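CBS domain protein (PDB 2EF7) is of unknown function but, as a protein with two CBS domains, probably serves a regulatory role, as in relatives that bind adenosine nucleotides. Local coordinates at residues I26-V38 / P46-A58. Numbering follows the deposited sequence.
Sequences IAKVMTEKNIGSV and PVGIITERDIVKA
Ile50 and Val38 illustrate how a CBS domain joins its hairpin to the helices laid over it: as an antiparallel hydrogen-bonded pair they turn their side chains to the same face of the sheet, where they run alongside each other in the same direction, Val38 CG2 4.1 Å from Ile50 CB. Their backbones are tied twice, Val38 N to Ile50 O at 2.9 Å and, straighter, Ile50 N to Val38 O at 3.0 Å (169° at the hydrogen). Ile50 buries the most surface here. With CG1 opposite the carbonyl carbon (chi1 -70°) and the chain extended beyond it, Ile50 CD1 is carried to Ile26 CD1, 3.7 Å away, the two side chains crossing at about a right angle.

In the first turn of helix 52-60, Ile55 extends the apolar layer. It meets selenomethionine Met30 tip to tip, Ile55 CD1 lying 3.6 Å from Met30 SE and also against Ala27. A bend at chi3 turns Met30 CE to the aliphatic Glu52 CG, 3.6 Å off, so the methionine side chain reaches the first turn of that helix.

Past the Schellman motif at Asn34, Gly36 O accepts from Glu52 N (3.1 Å) a more bent bond (135° at the hydrogen) than the two strand bonds, its donor tilted from the carbonyl plane, while a water donates to both Ile35 O and Glu52 OE2. That carboxylate oxygen also forms a salt bridge with Arg53 of the second subunit. A capping box between Thr51 and Asp54 starts helix 52-60.

Helix segments 26-33 and 52-58 pack against each other over the face of hairpin 37-42/45-51 that carries Val38 and Ile50. Strand 16-18 flanks strand 37-42, with Val17 touching Ile26 and Val38, while strand 74-75 borders strand 45-51 on its other edge.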
loop_
_atom_site.group_PDB
_atom_site.type_symbol
_atom_site.label_atom_id
_atom_site.label_comp_id
_atom_site.label_asym_id
_atom_site.label_seq_id
_atom_site.Cartn_x
_atom_site.Cartn_y
_atom_site.Cartn_z
ATOM N N ILE A 26 -25.134 4.491 19.486
ATOM C CA ILE A 26 -23.964 4.639 18.624
ATOM C C ILE A 26 -23.439 3.257 18.250
ATOM O O ILE A 26 -23.089 3.009 17.089
ATOM C CB ILE A 26 -22.845 5.421 19.344
ATOM C CG1 ILE A 26 -23.332 6.837 19.678
ATOM C CG2 ILE A 26 -21.598 5.456 18.474
ATOM C CD1 ILE A 26 -22.456 7.565 20.708
ATOM N N ALA A 27 -23.371 2.360 19.233
ATOM C CA ALA A 27 -22.877 1.017 18.965
ATOM C C ALA A 27 -23.810 0.362 17.961
ATOM O O ALA A 27 -23.376 -0.388 17.091
ATOM C CB ALA A 27 -22.818 0.189 20.254
ATOM N N LYS A 28 -25.097 0.666 18.071
ATOM C CA LYS A 28 -26.063 0.086 17.160
ATOM C C LYS A 28 -25.816 0.562 15.734
ATOM O O LYS A 28 -25.929 -0.222 14.793
ATOM C CB LYS A 28 -27.486 0.441 17.591
ATOM C CG LYS A 28 -28.565 -0.210 16.732
ATOM C CD LYS A 28 -29.946 -0.026 17.338
ATOM C CE LYS A 28 -31.014 -0.759 16.536
ATOM N NZ LYS A 28 -32.303 -0.861 17.286
ATOM N N VAL A 29 -25.475 1.839 15.570
ATOM C CA VAL A 29 -25.232 2.373 14.232
ATOM C C VAL A 29 -24.017 1.717 13.599
ATOM O O VAL A 29 -24.055 1.287 12.447
ATOM C CB VAL A 29 -24.983 3.897 14.243
ATOM C CG1 VAL A 29 -24.664 4.366 12.834
ATOM C CG2 VAL A 29 -26.205 4.637 14.775
HETATM N N MSE A 30 -22.934 1.660 14.365
HETATM C CA MSE A 30 -21.691 1.075 13.896
HETATM C C MSE A 30 -21.868 -0.394 13.554
HETATM O O MSE A 30 -21.268 -0.895 12.601
HETATM C CB MSE A 30 -20.616 1.255 14.957
HETATM C CG MSE A 30 -20.339 2.722 15.268
HETATM SE SE MSE A 30 -19.123 2.952 16.754
HETATM C CE MSE A 30 -17.700 1.793 16.146
ATOM N N THR A 31 -22.709 -1.077 14.325
ATOM C CA THR A 31 -22.968 -2.486 14.089
ATOM C C THR A 31 -23.802 -2.658 12.818
ATOM O O THR A 31 -23.489 -3.496 11.977
ATOM C CB THR A 31 -23.733 -3.123 15.278
ATOM O OG1 THR A 31 -22.901 -3.107 16.442
ATOM C CG2 THR A 31 -24.131 -4.559 14.957
ATOM N N GLU A 32 -24.848 -1.847 12.674
ATOM C CA GLU A 32 -25.730 -1.936 11.513
ATOM C C GLU A 32 -25.143 -1.406 10.216
ATOM O O GLU A 32 -25.556 -1.827 9.133
ATOM C CB GLU A 32 -27.052 -1.238 11.809
ATOM C CG GLU A 32 -27.876 -1.986 12.842
ATOM C CD GLU A 32 -29.115 -1.232 13.271
ATOM O OE1 GLU A 32 -29.888 -1.777 14.091
ATOM O OE2 GLU A 32 -29.314 -0.094 12.793
ATOM N N LYS A 33 -24.185 -0.489 10.326
ATOM C CA LYS A 33 -23.522 0.086 9.161
ATOM C C LYS A 33 -22.192 -0.633 8.928
ATOM O O LYS A 33 -21.515 -0.404 7.929
ATOM C CB LYS A 33 -23.247 1.576 9.383
ATOM C CG LYS A 33 -24.474 2.469 9.391
ATOM C CD LYS A 33 -25.151 2.495 8.037
ATOM C CE LYS A 33 -26.064 3.697 7.908
ATOM N NZ LYS A 33 -27.038 3.788 9.026
ATOM N N ASN A 34 -21.826 -1.499 9.868
ATOM C CA ASN A 34 -20.578 -2.247 9.800
ATOM C C ASN A 34 -19.384 -1.319 9.590
ATOM O O ASN A 34 -18.640 -1.452 8.617
ATOM C CB ASN A 34 -20.641 -3.292 8.681
ATOM C CG ASN A 34 -19.428 -4.215 8.673
ATOM O OD1 ASN A 34 -18.950 -4.640 9.723
ATOM N ND2 ASN A 34 -18.936 -4.538 7.481
ATOM N N ILE A 35 -19.209 -0.369 10.504
ATOM C CA ILE A 35 -18.094 0.572 10.427
ATOM C C ILE A 35 -17.336 0.569 11.762
ATOM O O ILE A 35 -17.887 0.169 12.795
ATOM C CB ILE A 35 -18.592 2.006 10.101
ATOM C CG1 ILE A 35 -19.711 2.419 11.067
ATOM C CG2 ILE A 35 -19.088 2.062 8.667
ATOM C CD1 ILE A 35 -20.290 3.802 10.782
ATOM N N GLY A 36 -16.084 1.008 11.741
ATOM C CA GLY A 36 -15.282 1.022 12.956
ATOM C C GLY A 36 -15.170 2.333 13.718
ATOM O O GLY A 36 -14.438 2.414 14.715
ATOM N N SER A 37 -15.880 3.360 13.257
ATOM C CA SER A 37 -15.853 4.663 13.913
ATOM C C SER A 37 -16.888 5.610 13.306
ATOM O O SER A 37 -17.366 5.402 12.197
ATOM C CB SER A 37 -14.461 5.300 13.777
ATOM O OG SER A 37 -14.163 5.554 12.412
ATOM N N VAL A 38 -17.233 6.650 14.047
ATOM C CA VAL A 38 -18.176 7.635 13.557
ATOM C C VAL A 38 -17.690 9.006 13.983
ATOM O O VAL A 38 -16.967 9.148 14.965
ATOM C CB VAL A 38 -19.608 7.423 14.125
ATOM C CG1 VAL A 38 -20.185 6.107 13.622
ATOM C CG2 VAL A 38 -19.578 7.447 15.650
ATOM N N PRO A 46 -18.113 18.819 13.105
ATOM C CA PRO A 46 -17.277 17.797 13.753
ATOM C C PRO A 46 -16.671 18.269 15.072
ATOM O O PRO A 46 -16.010 19.300 15.106
ATOM C CB PRO A 46 -16.176 17.529 12.722
ATOM C CG PRO A 46 -16.759 17.983 11.423
ATOM C CD PRO A 46 -17.540 19.211 11.806
ATOM N N VAL A 47 -16.889 17.517 16.151
ATOM C CA VAL A 47 -16.313 17.868 17.452
ATOM C C VAL A 47 -15.493 16.713 18.010
ATOM O O VAL A 47 -14.877 16.822 19.069
ATOM C CB VAL A 47 -17.384 18.253 18.484
ATOM C CG1 VAL A 47 -17.930 19.635 18.170
ATOM C CG2 VAL A 47 -18.498 17.226 18.482
ATOM N N GLY A 48 -15.473 15.601 17.291
ATOM C CA GLY A 48 -14.705 14.467 17.761
ATOM C C GLY A 48 -14.942 13.211 16.952
ATOM O O GLY A 48 -15.549 13.247 15.878
ATOM N N ILE A 49 -14.453 12.093 17.479
ATOM C CA ILE A 49 -14.600 10.807 16.822
ATOM C C ILE A 49 -14.700 9.693 17.862
ATOM O O ILE A 49 -14.082 9.761 18.923
ATOM C CB ILE A 49 -13.401 10.528 15.887
ATOM C CG1 ILE A 49 -13.636 9.236 15.107
ATOM C CG2 ILE A 49 -12.120 10.429 16.695
ATOM C CD1 ILE A 49 -12.495 8.878 14.158
ATOM N N ILE A 50 -15.505 8.685 17.549
ATOM C CA ILE A 50 -15.683 7.534 18.424
ATOM C C ILE A 50 -15.296 6.290 17.636
ATOM O O ILE A 50 -15.872 6.013 16.584
ATOM C CB ILE A 50 -17.154 7.398 18.896
ATOM C CG1 ILE A 50 -17.495 8.525 19.875
ATOM C CG2 ILE A 50 -17.366 6.044 19.552
ATOM C CD1 ILE A 50 -18.969 8.612 20.254
ATOM N N THR A 51 -14.298 5.561 18.130
ATOM C CA THR A 51 -13.854 4.331 17.478
ATOM C C THR A 51 -14.348 3.179 18.324
ATOM O O THR A 51 -14.838 3.393 19.437
ATOM C CB THR A 51 -12.337 4.212 17.445
ATOM O OG1 THR A 51 -11.845 4.219 18.795
ATOM C CG2 THR A 51 -11.723 5.364 16.653
ATOM N N GLU A 52 -14.208 1.963 17.806
ATOM C CA GLU A 52 -14.637 0.781 18.547
ATOM C C GLU A 52 -13.905 0.748 19.878
ATOM O O GLU A 52 -14.474 0.369 20.896
ATOM C CB GLU A 52 -14.307 -0.492 17.770
ATOM C CG GLU A 52 -14.905 -0.519 16.393
ATOM C CD GLU A 52 -14.585 -1.797 15.665
ATOM O OE1 GLU A 52 -13.394 -2.170 15.624
ATOM O OE2 GLU A 52 -15.517 -2.426 15.131
ATOM N N ARG A 53 -12.636 1.143 19.853
ATOM C CA ARG A 53 -11.811 1.155 21.052
ATOM C C ARG A 53 -12.328 2.153 22.083
ATOM O O ARG A 53 -12.299 1.884 23.290
ATOM C CB ARG A 53 -10.363 1.477 20.692
ATOM C CG ARG A 53 -9.439 1.532 21.887
ATOM C CD ARG A 53 -8.011 1.249 21.473
ATOM N NE ARG A 53 -7.933 0.012 20.698
ATOM C CZ ARG A 53 -6.803 -0.605 20.370
ATOM N NH1 ARG A 53 -5.635 -0.106 20.750
ATOM N NH2 ARG A 53 -6.843 -1.719 19.652
ATOM N N ASP A 54 -12.803 3.304 21.612
ATOM C CA ASP A 54 -13.332 4.304 22.526
ATOM C C ASP A 54 -14.535 3.736 23.246
ATOM O O ASP A 54 -14.736 4.003 24.429
ATOM C CB ASP A 54 -13.741 5.576 21.793
ATOM C CG ASP A 54 -12.552 6.351 21.274
ATOM O OD1 ASP A 54 -11.514 6.364 21.970
ATOM O OD2 ASP A 54 -12.661 6.957 20.184
ATOM N N ILE A 55 -15.339 2.954 22.531
ATOM C CA ILE A 55 -16.511 2.348 23.137
ATOM C C ILE A 55 -16.090 1.331 24.196
ATOM O O ILE A 55 -16.585 1.362 25.320
ATOM C CB ILE A 55 -17.399 1.659 22.074
ATOM C CG1 ILE A 55 -18.138 2.729 21.261
ATOM C CG2 ILE A 55 -18.416 0.728 22.743
ATOM C CD1 ILE A 55 -19.150 2.165 20.295
ATOM N N VAL A 56 -15.165 0.446 23.841
ATOM C CA VAL A 56 -14.698 -0.572 24.773
ATOM C C VAL A 56 -14.056 0.064 25.996
ATOM O O VAL A 56 -14.246 -0.386 27.119
ATOM C CB VAL A 56 -13.682 -1.512 24.108
ATOM C CG1 VAL A 56 -13.075 -2.462 25.157
ATOM C CG2 VAL A 56 -14.367 -2.311 23.025
ATOM N N LYS A 57 -13.300 1.125 25.768
ATOM C CA LYS A 57 -12.635 1.815 26.853
ATOM C C LYS A 57 -13.665 2.378 27.834
ATOM O O LYS A 57 -13.529 2.214 29.045
ATOM C CB LYS A 57 -11.767 2.934 26.278
ATOM C CG LYS A 57 -10.670 3.423 27.189
ATOM C CD LYS A 57 -9.325 3.390 26.470
ATOM C CE LYS A 57 -9.308 4.298 25.245
ATOM N NZ LYS A 57 -7.981 4.273 24.556
ATOM N N ALA A 58 -14.704 3.031 27.319
ATOM C CA ALA A 58 -15.721 3.610 28.194
ATOM C C ALA A 58 -16.417 2.537 29.027
ATOM O O ALA A 58 -16.716 2.748 30.211
ATOM C CB ALA A 58 -16.736 4.381 27.382
HETATM O O HOH W 1 -18.064 -1.956 14.893
#